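Side-chain contacts in cell division protein FtsI/penicillin binding protein 2 (Legionella pneumophila subsp. pneumophila ATCC 43290, PDB 4ZTK), which probably catalyses D,D-transpeptidation, cross-linking peptidoglycan stem peptides during cell division: residues A[87-92]-A[152-157]; A[196-199]-A[204-207]; A[199-204]-A[208-213]. All coordinates share one frame; numbering follows the deposited sequence.

Contact 1: residues A[87-92]-A[152-157]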
ATOM      1  N   ALA A  87      -0.075   6.394  11.456  1.00 25.70           N
ATOM      2  CA  ALA A  87      -0.208   7.838  11.607  1.00 31.10           C
ATOM      3  C   ALA A  87      -1.658   8.246  11.841  1.00 29.64           C
ATOM      4  O   ALA A  87      -1.937   9.095  12.685  1.00 32.10           O
ATOM      5  CB  ALA A  87       0.353   8.556  10.389  1.00 23.47           C
ATOM      6  N   ALA A  88      -2.572   7.644  11.084  1.00 33.82           N
ATOM      7  CA  ALA A  88      -3.995   7.953  11.195  1.00 31.33           C
ATOM      8  C   ALA A  88      -4.510   7.650  12.592  1.00 29.54           C
ATOM      9  O   ALA A  88      -5.209   8.466  13.195  1.00 29.87           O
ATOM     10  CB  ALA A  88      -4.793   7.170  10.161  1.00 32.75           C
ATOM     11  N   ALA A  89      -4.157   6.474  13.103  1.00 31.27           N
ATOM     12  CA  ALA A  89      -4.569   6.064  14.441  1.00 35.65           C
ATOM     13  C   ALA A  89      -4.062   7.042  15.496  1.00 35.39           C
ATOM     14  O   ALA A  89      -4.791   7.400  16.422  1.00 35.34           O
ATOM     15  CB  ALA A  89      -4.069   4.659  14.738  1.00 38.59           C
ATOM     16  N   ALA A  90      -2.816   7.480  15.346  1.00 32.75           N
ATOM     17  CA  ALA A  90      -2.196   8.375  16.316  1.00 35.52           C
ATOM     18  C   ALA A  90      -2.805   9.769  16.262  1.00 37.60           C
ATOM     19  O   ALA A  90      -3.078  10.378  17.299  1.00 43.42           O
ATOM     20  CB  ALA A  90      -0.698   8.451  16.080  1.00 35.11           C
ATOM     21  N   ILE A  91      -2.993  10.273  15.047  1.00 32.95           N
ATOM     22  CA  ILE A  91      -3.582  11.591  14.823  1.00 35.47           C
ATOM     23  C   ILE A  91      -5.032  11.635  15.298  1.00 41.04           C
ATOM     24  O   ILE A  91      -5.484  12.632  15.857  1.00 44.35           O
ATOM     25  CB  ILE A  91      -3.533  11.974  13.321  1.00 60.07           C
ATOM     26  CG1 ILE A  91      -2.092  12.220  12.879  1.00 57.39           C
ATOM     27  CG2 ILE A  91      -4.373  13.211  13.039  1.00 64.89           C
ATOM     28  CD1 ILE A  91      -1.374  13.234  13.724  1.00 66.58           C
ATOM     29  N   ASN A  92      -5.759  10.545  15.080  1.00 39.63           N
ATOM     30  CA  ASN A  92      -7.189  10.528  15.354  1.00 38.03           C
ATOM     31  C   ASN A  92      -7.535  10.433  16.838  1.00 42.55           C
ATOM     32  O   ASN A  92      -8.622  10.842  17.250  1.00 46.12           O
ATOM     33  CB  ASN A  92      -7.862   9.392  14.583  1.00 40.12           C
ATOM     34  CG  ASN A  92      -9.351   9.596  14.427  1.00 37.79           C
ATOM     35  OD1 ASN A  92      -9.794  10.429  13.636  1.00 42.66           O
ATOM     36  ND2 ASN A  92     -10.133   8.828  15.167  1.00 30.89           N
ATOM     37  N   ARG A 152      -3.827  -1.289  17.972  1.00 36.86           N
ATOM     38  CA  ARG A 152      -4.460  -2.555  17.610  1.00 39.28           C
ATOM     39  C   ARG A 152      -5.920  -2.375  17.188  1.00 36.81           C
ATOM     40  O   ARG A 152      -6.355  -2.942  16.192  1.00 37.02           O
ATOM     41  CB  ARG A 152      -4.366  -3.569  18.749  1.00 35.78           C
ATOM     42  CG  ARG A 152      -2.993  -4.187  18.926  1.00 45.28           C
ATOM     43  CD  ARG A 152      -3.082  -5.437  19.792  1.00 49.69           C
ATOM     44  NE  ARG A 152      -3.887  -6.472  19.151  1.00 54.16           N
ATOM     45  CZ  ARG A 152      -4.274  -7.595  19.745  1.00 58.39           C
ATOM     46  NH1 ARG A 152      -3.935  -7.832  21.004  1.00 57.25           N
ATOM     47  NH2 ARG A 152      -5.008  -8.477  19.081  1.00 67.45           N
ATOM     48  N   LYS A 153      -6.667  -1.581  17.952  1.00 36.82           N
ATOM     49  CA  LYS A 153      -8.079  -1.352  17.662  1.00 38.22           C
ATOM     50  C   LYS A 153      -8.284  -0.617  16.343  1.00 37.17           C
ATOM     51  O   LYS A 153      -9.081  -1.040  15.503  1.00 34.54           O
ATOM     52  CB  LYS A 153      -8.743  -0.573  18.797  1.00 41.12           C
ATOM     53  CG  LYS A 153     -10.126  -0.040  18.450  1.00 56.19           C
ATOM     54  CD  LYS A 153     -10.808   0.568  19.668  1.00 70.54           C
ATOM     55  CE  LYS A 153     -12.128   1.221  19.291  1.00 77.95           C
ATOM     56  NZ  LYS A 153     -11.938   2.311  18.286  1.00 79.49           N
ATOM     57  N   LYS A 154      -7.567   0.485  16.159  1.00 38.67           N
ATOM     58  CA  LYS A 154      -7.763   1.301  14.969  1.00 35.76           C
ATOM     59  C   LYS A 154      -7.293   0.589  13.702  1.00 31.38           C
ATOM     60  O   LYS A 154      -7.947   0.677  12.664  1.00 33.13           O
ATOM     61  CB  LYS A 154      -7.108   2.678  15.117  1.00 33.67           C
ATOM     62  CG  LYS A 154      -7.426   3.641  13.974  1.00 36.96           C
ATOM     63  CD  LYS A 154      -8.926   3.866  13.827  1.00 33.51           C
ATOM     64  CE  LYS A 154      -9.520   4.498  15.073  1.00 33.83           C
ATOM     65  NZ  LYS A 154     -11.003   4.563  14.990  1.00 40.47           N
ATOM     66  N   LEU A 155      -6.176  -0.130  13.780  1.00 28.45           N
ATOM     67  CA  LEU A 155      -5.699  -0.861  12.605  1.00 26.76           C
ATOM     68  C   LEU A 155      -6.623  -2.033  12.266  1.00 30.78           C
ATOM     69  O   LEU A 155      -6.799  -2.376  11.094  1.00 33.06           O
ATOM     70  CB  LEU A 155      -4.252  -1.331  12.773  1.00 34.43           C
ATOM     71  CG  LEU A 155      -3.227  -0.419  12.087  1.00 40.63           C
ATOM     72  CD1 LEU A 155      -3.263   0.988  12.673  1.00 34.46           C
ATOM     73  CD2 LEU A 155      -1.825  -1.006  12.167  1.00 34.16           C
ATOM     74  N   THR A 156      -7.218  -2.634  13.292  1.00 24.95           N
ATOM     75  CA  THR A 156      -8.194  -3.693  13.081  1.00 28.85           C
ATOM     76  C   THR A 156      -9.397  -3.131  12.330  1.00 35.74           C
ATOM     77  O   THR A 156      -9.895  -3.742  11.387  1.00 32.37           O
ATOM     78  CB  THR A 156      -8.635  -4.335  14.418  1.00 29.23           C
ATOM     79  OG1 THR A 156      -7.546  -5.094  14.956  1.00 32.94           O
ATOM     80  CG2 THR A 156      -9.843  -5.262  14.220  1.00 28.92           C
ATOM     81  N   GLU A 157      -9.835  -1.947  12.740  1.00 30.67           N
ATOM     82  CA  GLU A 157     -10.934  -1.265  12.066  1.00 31.32           C
ATOM     83  C   GLU A 157     -10.627  -0.915  10.610  1.00 29.82           C
ATOM     84  O   GLU A 157     -11.541  -0.790   9.797  1.00 34.31           O
ATOM     85  CB  GLU A 157     -11.336  -0.012  12.842  1.00 35.36           C
ATOM     86  CG  GLU A 157     -12.052  -0.322  14.145  1.00 47.13           C
ATOM     87  CD  GLU A 157     -12.397   0.923  14.938  1.00 61.28           C
ATOM     88  OE1 GLU A 157     -12.906   0.784  16.070  1.00 69.99           O
ATOM     89  OE2 GLU A 157     -12.159   2.039  14.433  1.00 66.87           O
TER
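Ala89 CB lies against the base of the Lys154 side chain, 3.6 Å from Lys154 CG and just as near to Lys154 CB. It is a small side chain on the facing side of helix 83-92, and this lets the backbones come close: the CA atoms of Ala89 and Lys154 are 5.8 Å apart. Leu155 CD1 touches Ala89 CB more loosely, at 4.3 Å. The Lys154 chain starts with CG anti to the backbone N (chi1 -173°). It then bends at its second and third torsions, which brings NZ beside Glu157. There Lys154 NZ forms a salt bridge to Glu157 OE2 at 2.8 Å, on the syn side but 26° out of the carboxylate plane. Lys153 NZ binds Glu157 OE1, so one carboxylate joins two lysines. Lys154 NZ also hydrogen-bonds to Ile213 O. Asn92 OD1 accepts from Ser218 OG and Ser215 N. No hydrogen bond links the two segments. This is a helix-helix contact of aliphatic groups in the helical part of the transpeptidase domain. The short helical segments run at 123° to each other, 9.4 Å apart at closest approach. Leu155 also touches Phe85 and Ile86 of helix 83-92, and helices 127-133 and 216-231 pack against Ala87.

Contact 2: residues A[196-199]-A[204-207]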
ATOM      1  N   TYR A 196      -6.591   0.629   1.918  1.00 25.34           N
ATOM      2  CA  TYR A 196      -6.340   1.901   1.251  1.00 25.82           C
ATOM      3  C   TYR A 196      -7.627   2.510   0.680  1.00 27.65           C
ATOM      4  O   TYR A 196      -7.767   3.732   0.611  1.00 31.28           O
ATOM      5  CB  TYR A 196      -5.245   1.769   0.184  1.00 27.69           C
ATOM      6  CG  TYR A 196      -3.877   2.011   0.771  1.00 28.16           C
ATOM      7  CD1 TYR A 196      -3.162   0.981   1.358  1.00 26.88           C
ATOM      8  CD2 TYR A 196      -3.323   3.279   0.777  1.00 27.67           C
ATOM      9  CE1 TYR A 196      -1.916   1.206   1.922  1.00 22.58           C
ATOM     10  CE2 TYR A 196      -2.085   3.516   1.338  1.00 27.62           C
ATOM     11  CZ  TYR A 196      -1.389   2.476   1.911  1.00 23.36           C
ATOM     12  OH  TYR A 196      -0.157   2.705   2.471  1.00 23.26           O
ATOM     13  N   ALA A 197      -8.573   1.657   0.306  1.00 24.30           N
ATOM     14  CA  ALA A 197      -9.856   2.136  -0.200  1.00 29.15           C
ATOM     15  C   ALA A 197     -10.587   2.948   0.868  1.00 35.69           C
ATOM     16  O   ALA A 197     -11.312   3.890   0.554  1.00 35.56           O
ATOM     17  CB  ALA A 197     -10.715   0.978  -0.683  1.00 26.51           C
ATOM     18  N   ILE A 198     -10.376   2.594   2.130  1.00 34.55           N
ATOM     19  CA  ILE A 198     -10.989   3.333   3.227  1.00 31.94           C
ATOM     20  C   ILE A 198     -10.486   4.779   3.256  1.00 31.97           C
ATOM     21  O   ILE A 198     -11.268   5.720   3.402  1.00 30.33           O
ATOM     22  CB  ILE A 198     -10.746   2.643   4.582  1.00 33.18           C
ATOM     23  CG1 ILE A 198     -11.444   1.279   4.604  1.00 33.28           C
ATOM     24  CG2 ILE A 198     -11.247   3.520   5.726  1.00 36.53           C
ATOM     25  CD1 ILE A 198     -11.275   0.512   5.903  1.00 33.96           C
ATOM     26  N   LEU A 199      -9.179   4.950   3.096  1.00 28.09           N
ATOM     27  CA  LEU A 199      -8.588   6.283   3.051  1.00 31.45           C
ATOM     28  C   LEU A 199      -9.095   7.061   1.844  1.00 33.20           C
ATOM     29  O   LEU A 199      -9.355   8.259   1.935  1.00 38.39           O
ATOM     30  CB  LEU A 199      -7.062   6.197   3.008  1.00 26.76           C
ATOM     31  CG  LEU A 199      -6.376   5.480   4.173  1.00 30.23           C
ATOM     32  CD1 LEU A 199      -4.873   5.392   3.919  1.00 27.17           C
ATOM     33  CD2 LEU A 199      -6.661   6.183   5.496  1.00 28.54           C
ATOM     34  N   HIS A 204     -14.053   6.585   5.491  1.00 33.53           N
ATOM     35  CA  HIS A 204     -15.268   5.821   5.769  1.00 37.55           C
ATOM     36  C   HIS A 204     -15.108   4.385   5.291  1.00 37.01           C
ATOM     37  O   HIS A 204     -14.506   4.133   4.249  1.00 36.22           O
ATOM     38  CB  HIS A 204     -16.481   6.451   5.077  1.00 38.49           C
ATOM     39  CG  HIS A 204     -16.945   7.724   5.710  1.00 54.70           C
ATOM     40  ND1 HIS A 204     -16.274   8.918   5.562  1.00 58.34           N
ATOM     41  CD2 HIS A 204     -18.013   7.989   6.500  1.00 54.60           C
ATOM     42  CE1 HIS A 204     -16.908   9.865   6.233  1.00 60.61           C
ATOM     43  NE2 HIS A 204     -17.967   9.326   6.811  1.00 56.30           N
ATOM     44  N   SER A 205     -15.654   3.445   6.048  1.00 38.14           N
ATOM     45  CA  SER A 205     -15.583   2.046   5.657  1.00 46.59           C
ATOM     46  C   SER A 205     -16.914   1.502   5.168  1.00 50.98           C
ATOM     47  O   SER A 205     -17.825   1.255   5.956  1.00 62.89           O
ATOM     48  CB  SER A 205     -15.075   1.174   6.799  1.00 55.71           C
ATOM     49  OG  SER A 205     -15.068  -0.185   6.401  1.00 56.15           O
ATOM     50  N   PHE A 206     -16.991   1.330   3.855  1.00 44.90           N
ATOM     51  CA  PHE A 206     -18.064   0.636   3.153  1.00 51.61           C
ATOM     52  C   PHE A 206     -18.529  -0.635   3.868  1.00 61.08           C
ATOM     53  O   PHE A 206     -19.718  -0.800   4.143  1.00 54.51           O
ATOM     54  CB  PHE A 206     -17.550   0.275   1.761  1.00 53.75           C
ATOM     55  CG  PHE A 206     -16.053   0.093   1.713  1.00 60.93           C
ATOM     56  CD1 PHE A 206     -15.479  -1.142   1.980  1.00 62.76           C
ATOM     57  CD2 PHE A 206     -15.217   1.165   1.432  1.00 55.02           C
ATOM     58  CE1 PHE A 206     -14.109  -1.307   1.954  1.00 59.03           C
ATOM     59  CE2 PHE A 206     -13.853   1.005   1.405  1.00 45.36           C
ATOM     60  CZ  PHE A 206     -13.297  -0.233   1.663  1.00 52.95           C
ATOM     61  N   ASP A 207     -17.580  -1.520   4.172  1.00 70.35           N
ATOM     62  CA  ASP A 207     -17.870  -2.810   4.804  1.00 77.61           C
ATOM     63  C   ASP A 207     -18.525  -2.668   6.180  1.00 76.46           C
ATOM     64  O   ASP A 207     -19.120  -3.616   6.692  1.00 74.93           O
ATOM     65  CB  ASP A 207     -16.594  -3.657   4.915  1.00 79.93           C
ATOM     66  CG  ASP A 207     -16.051  -4.084   3.559  1.00 85.08           C
ATOM     67  OD1 ASP A 207     -16.836  -4.129   2.589  1.00 86.48           O
ATOM     68  OD2 ASP A 207     -14.839  -4.379   3.465  1.00 85.92           O
TER
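Ile198 has CG1 beside its backbone N and anti to its carbonyl carbon (chi1 -65°), and its chain is extended from there to CD1 (chi2 -180°). This splits the two branches between different partners. The CG1 branch runs past Phe206 to Ser205, and CG2 turns to the backbone of His204. Phe206 has an unusual first torsion (chi1 28°), away from the staggered positions, and it carries the ring back toward helix 189-200.

The ring meets the helix with its far end. Phe206 CZ lies 3.7 Å from Ala197 CB and 3.8 Å from Ile198 CG1. Both carbons come at the ring obliquely. The backbone carbon Ala197 C lies at the ring edge, in its plane, 3.8 Å from Phe206 CE2. The side chains of Ile198 and Phe206 cross at about a right angle.

Beyond the ring, Ile198 CD1 reaches 3.9 Å from Ser205 OG and touches Ser205 CB as well. On the other branch, Ile198 CG2 packs 3.6 Å from His204 O. Ile198 therefore covers three consecutive residues of the returning chain. The backbones come near too, with Ile198 O 3.6 Å from His204 N, but no hydrogen bond crosses the contact. Apolar packing does most of the joining, and the contact is buried.

This is a helix followed by a type I' turn from Asn201 to His204, with the chain folding back over the last turn of the helix. Strand 204-205 pairs with strand 211-212 through backbone bonds between Ser205 and Ser211. Ile198 also touches Phe158, just after helix 148-157. On its other flanks, helix 189-200 meets the main antiparallel sheet, where Tyr196 and Ala197 touch Val275 of strand 274-281, and Leu199 packs on Phe85 of helix 83-92.

Contact 3: residues A[199-204]-A[208-213]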
ATOM      1  N   LEU A 199      -9.179   4.950   3.096  1.00 28.09           N
ATOM      2  CA  LEU A 199      -8.588   6.283   3.051  1.00 31.45           C
ATOM      3  C   LEU A 199      -9.095   7.061   1.844  1.00 33.20           C
ATOM      4  O   LEU A 199      -9.355   8.259   1.935  1.00 38.39           O
ATOM      5  CB  LEU A 199      -7.062   6.197   3.008  1.00 26.76           C
ATOM      6  CG  LEU A 199      -6.376   5.480   4.173  1.00 30.23           C
ATOM      7  CD1 LEU A 199      -4.873   5.392   3.919  1.00 27.17           C
ATOM      8  CD2 LEU A 199      -6.661   6.183   5.496  1.00 28.54           C
ATOM      9  N   ALA A 200      -9.240   6.371   0.716  1.00 28.74           N
ATOM     10  CA  ALA A 200      -9.733   6.996  -0.501  1.00 33.60           C
ATOM     11  C   ALA A 200     -11.208   7.357  -0.365  1.00 40.04           C
ATOM     12  O   ALA A 200     -11.701   8.244  -1.057  1.00 40.70           O
ATOM     13  CB  ALA A 200      -9.513   6.079  -1.702  1.00 28.52           C
ATOM     14  N   ASN A 201     -11.903   6.672   0.538  1.00 32.69           N
ATOM     15  CA  ASN A 201     -13.335   6.865   0.732  1.00 36.26           C
ATOM     16  C   ASN A 201     -13.596   7.867   1.856  1.00 40.95           C
ATOM     17  O   ASN A 201     -14.598   7.772   2.567  1.00 36.80           O
ATOM     18  CB  ASN A 201     -13.999   5.515   1.044  1.00 39.26           C
ATOM     19  CG  ASN A 201     -15.517   5.567   0.978  1.00 42.31           C
ATOM     20  OD1 ASN A 201     -16.092   6.410   0.296  1.00 43.36           O
ATOM     21  ND2 ASN A 201     -16.172   4.665   1.705  1.00 36.34           N
ATOM     22  N   LYS A 202     -12.679   8.821   2.012  1.00 37.62           N
ATOM     23  CA  LYS A 202     -12.774   9.852   3.050  1.00 36.90           C
ATOM     24  C   LYS A 202     -12.789   9.268   4.466  1.00 35.22           C
ATOM     25  O   LYS A 202     -13.469   9.778   5.354  1.00 37.59           O
ATOM     26  CB  LYS A 202     -13.992  10.756   2.819  1.00 45.78           C
ATOM     27  CG  LYS A 202     -13.939  11.543   1.513  1.00 56.71           C
ATOM     28  CD  LYS A 202     -15.287  11.560   0.791  1.00 70.59           C
ATOM     29  CE  LYS A 202     -16.299  12.470   1.473  1.00 80.18           C
ATOM     30  NZ  LYS A 202     -17.588  12.518   0.725  1.00 83.74           N
ATOM     31  N   GLY A 203     -12.029   8.198   4.670  1.00 33.87           N
ATOM     32  CA  GLY A 203     -11.905   7.590   5.983  1.00 29.31           C
ATOM     33  C   GLY A 203     -13.162   6.873   6.437  1.00 34.04           C
ATOM     34  O   GLY A 203     -13.324   6.594   7.622  1.00 32.02           O
ATOM     35  N   HIS A 204     -14.053   6.585   5.491  1.00 33.53           N
ATOM     36  CA  HIS A 204     -15.268   5.821   5.769  1.00 37.55           C
ATOM     37  C   HIS A 204     -15.108   4.385   5.291  1.00 37.01           C
ATOM     38  O   HIS A 204     -14.506   4.133   4.249  1.00 36.22           O
ATOM     39  CB  HIS A 204     -16.481   6.451   5.077  1.00 38.49           C
ATOM     40  CG  HIS A 204     -16.945   7.724   5.710  1.00 54.70           C
ATOM     41  ND1 HIS A 204     -16.274   8.918   5.562  1.00 58.34           N
ATOM     42  CD2 HIS A 204     -18.013   7.989   6.500  1.00 54.60           C
ATOM     43  CE1 HIS A 204     -16.908   9.865   6.233  1.00 60.61           C
ATOM     44  NE2 HIS A 204     -17.967   9.326   6.811  1.00 56.30           N
ATOM     45  N   ARG A 208     -18.403  -1.486   6.775  1.00 73.81           N
ATOM     46  CA  ARG A 208     -19.066  -1.192   8.038  1.00 73.35           C
ATOM     47  C   ARG A 208     -20.221  -0.212   7.848  1.00 73.30           C
ATOM     48  O   ARG A 208     -20.443   0.666   8.682  1.00 79.91           O
ATOM     49  CB  ARG A 208     -18.072  -0.650   9.064  1.00 75.52           C
ATOM     50  CG  ARG A 208     -17.219  -1.718   9.724  1.00 83.78           C
ATOM     51  CD  ARG A 208     -16.447  -1.134  10.893  1.00 91.44           C
ATOM     52  NE  ARG A 208     -17.323  -0.372  11.779  1.00 97.52           N
ATOM     53  CZ  ARG A 208     -16.895   0.398  12.775  1.00 96.44           C
ATOM     54  NH1 ARG A 208     -17.765   1.056  13.528  1.00 95.70           N
ATOM     55  NH2 ARG A 208     -15.595   0.512  13.015  1.00 95.16           N
ATOM     56  N   GLY A 209     -20.952  -0.372   6.749  1.00 64.43           N
ATOM     57  CA  GLY A 209     -22.098   0.471   6.454  1.00 70.70           C
ATOM     58  C   GLY A 209     -21.721   1.926   6.261  1.00 72.94           C
ATOM     59  O   GLY A 209     -22.473   2.826   6.635  1.00 78.08           O
ATOM     60  N   ASN A 210     -20.551   2.146   5.670  1.00 74.59           N
ATOM     61  CA  ASN A 210     -19.999   3.486   5.467  1.00 74.10           C
ATOM     62  C   ASN A 210     -19.846   4.280   6.765  1.00 66.09           C
ATOM     63  O   ASN A 210     -20.194   5.459   6.834  1.00 64.45           O
ATOM     64  CB  ASN A 210     -20.803   4.272   4.423  1.00 82.28           C
ATOM     65  CG  ASN A 210     -19.912   4.954   3.397  1.00 90.02           C
ATOM     66  OD1 ASN A 210     -19.436   4.322   2.452  1.00 87.32           O
ATOM     67  ND2 ASN A 210     -19.681   6.249   3.582  1.00 95.17           N
ATOM     68  N   SER A 211     -19.319   3.620   7.793  1.00 58.10           N
ATOM     69  CA  SER A 211     -19.016   4.279   9.056  1.00 54.00           C
ATOM     70  C   SER A 211     -17.669   4.984   8.971  1.00 45.70           C
ATOM     71  O   SER A 211     -16.754   4.509   8.303  1.00 41.63           O
ATOM     72  CB  SER A 211     -18.995   3.262  10.197  1.00 57.60           C
ATOM     73  OG  SER A 211     -20.272   2.675  10.377  1.00 72.09           O
ATOM     74  N   ALA A 212     -17.551   6.119   9.653  1.00 46.59           N
ATOM     75  CA  ALA A 212     -16.293   6.849   9.707  1.00 41.24           C
ATOM     76  C   ALA A 212     -15.302   6.124  10.606  1.00 43.92           C
ATOM     77  O   ALA A 212     -15.526   5.993  11.807  1.00 46.78           O
ATOM     78  CB  ALA A 212     -16.523   8.270  10.206  1.00 39.21           C
ATOM     79  N   ILE A 213     -14.211   5.642  10.016  1.00 39.47           N
ATOM     80  CA  ILE A 213     -13.149   4.997  10.781  1.00 38.09           C
ATOM     81  C   ILE A 213     -12.266   6.054  11.436  1.00 41.93           C
ATOM     82  O   ILE A 213     -11.846   5.902  12.582  1.00 37.08           O
ATOM     83  CB  ILE A 213     -12.297   4.070   9.892  1.00 37.96           C
ATOM     84  CG1 ILE A 213     -13.181   2.993   9.266  1.00 35.73           C
ATOM     85  CG2 ILE A 213     -11.181   3.427  10.699  1.00 40.05           C
ATOM     86  CD1 ILE A 213     -14.015   2.230  10.283  1.00 34.61           C
TER
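Two hydrogen bonds cross the contact. The stronger runs from Ile213 N to Gly203 O at 2.7 Å. A weak bond joins Asn201 ND2 to Asn210 OD1 at 3.4 Å, with the two amide planes 74° apart. Asn201 ND2 also gives a weak bond to His204 O.

Ring contacts belong to His204. Its CG lies beside the backbone N (chi1 -73°), which sets the ring alongside Asn210 and Ala212. Ala212 CB lies over one face of the imidazole, 4.1 Å from its centroid, in a CH-pi contact offset toward the rim. Asn210 O comes to the ring edge in plane, 3.4 Å from His204 CD2. The Asn210 amide is turned 21° from the ring plane. His204 ND1 hydrogen-bonds to Lys202 O at 2.9 Å, from above the carbonyl plane, which would restrict rotation of the ring.

The backbone pairing is antiparallel. His204 and Ala212 form a non-hydrogen-bonded pair, and His204 CA makes a CA-H...O contact to Ser211 O. Opposite Ser205 the chain holds two residues, Asn210 and Ser211, as in a G1 beta bulge.

One short backbone bond thus crosses the pair, the asparagine bridge is weak, and the imidazole is held by the Lys202 bond together with packing on Ala212 and Asn210.

Overall arrangement
Along the chain, contact 1 closes before contacts 2 and 3 open. Those two start from the same end of helix 189-200, share Leu199 and His204, and have centres about 4 Å apart. The centre of contact 1 lies about 13 Å from each. The small sheet of strands 204-205 and 211-212 unites contacts 2 and 3. Contact 1 reaches this hairpin through Lys154, and Glu157 packs on Ile198 and Ile213. All three lie in the transpeptidase domain. Together they tie helices 83-92, 148-157 and 189-200 to a peripheral hairpin. Helix 83-92 begins at the lysine of a probable SxxK motif, whose serine is the expected nucleophile in this family. The helix bearing contact 1 thus leads away from the probable active site.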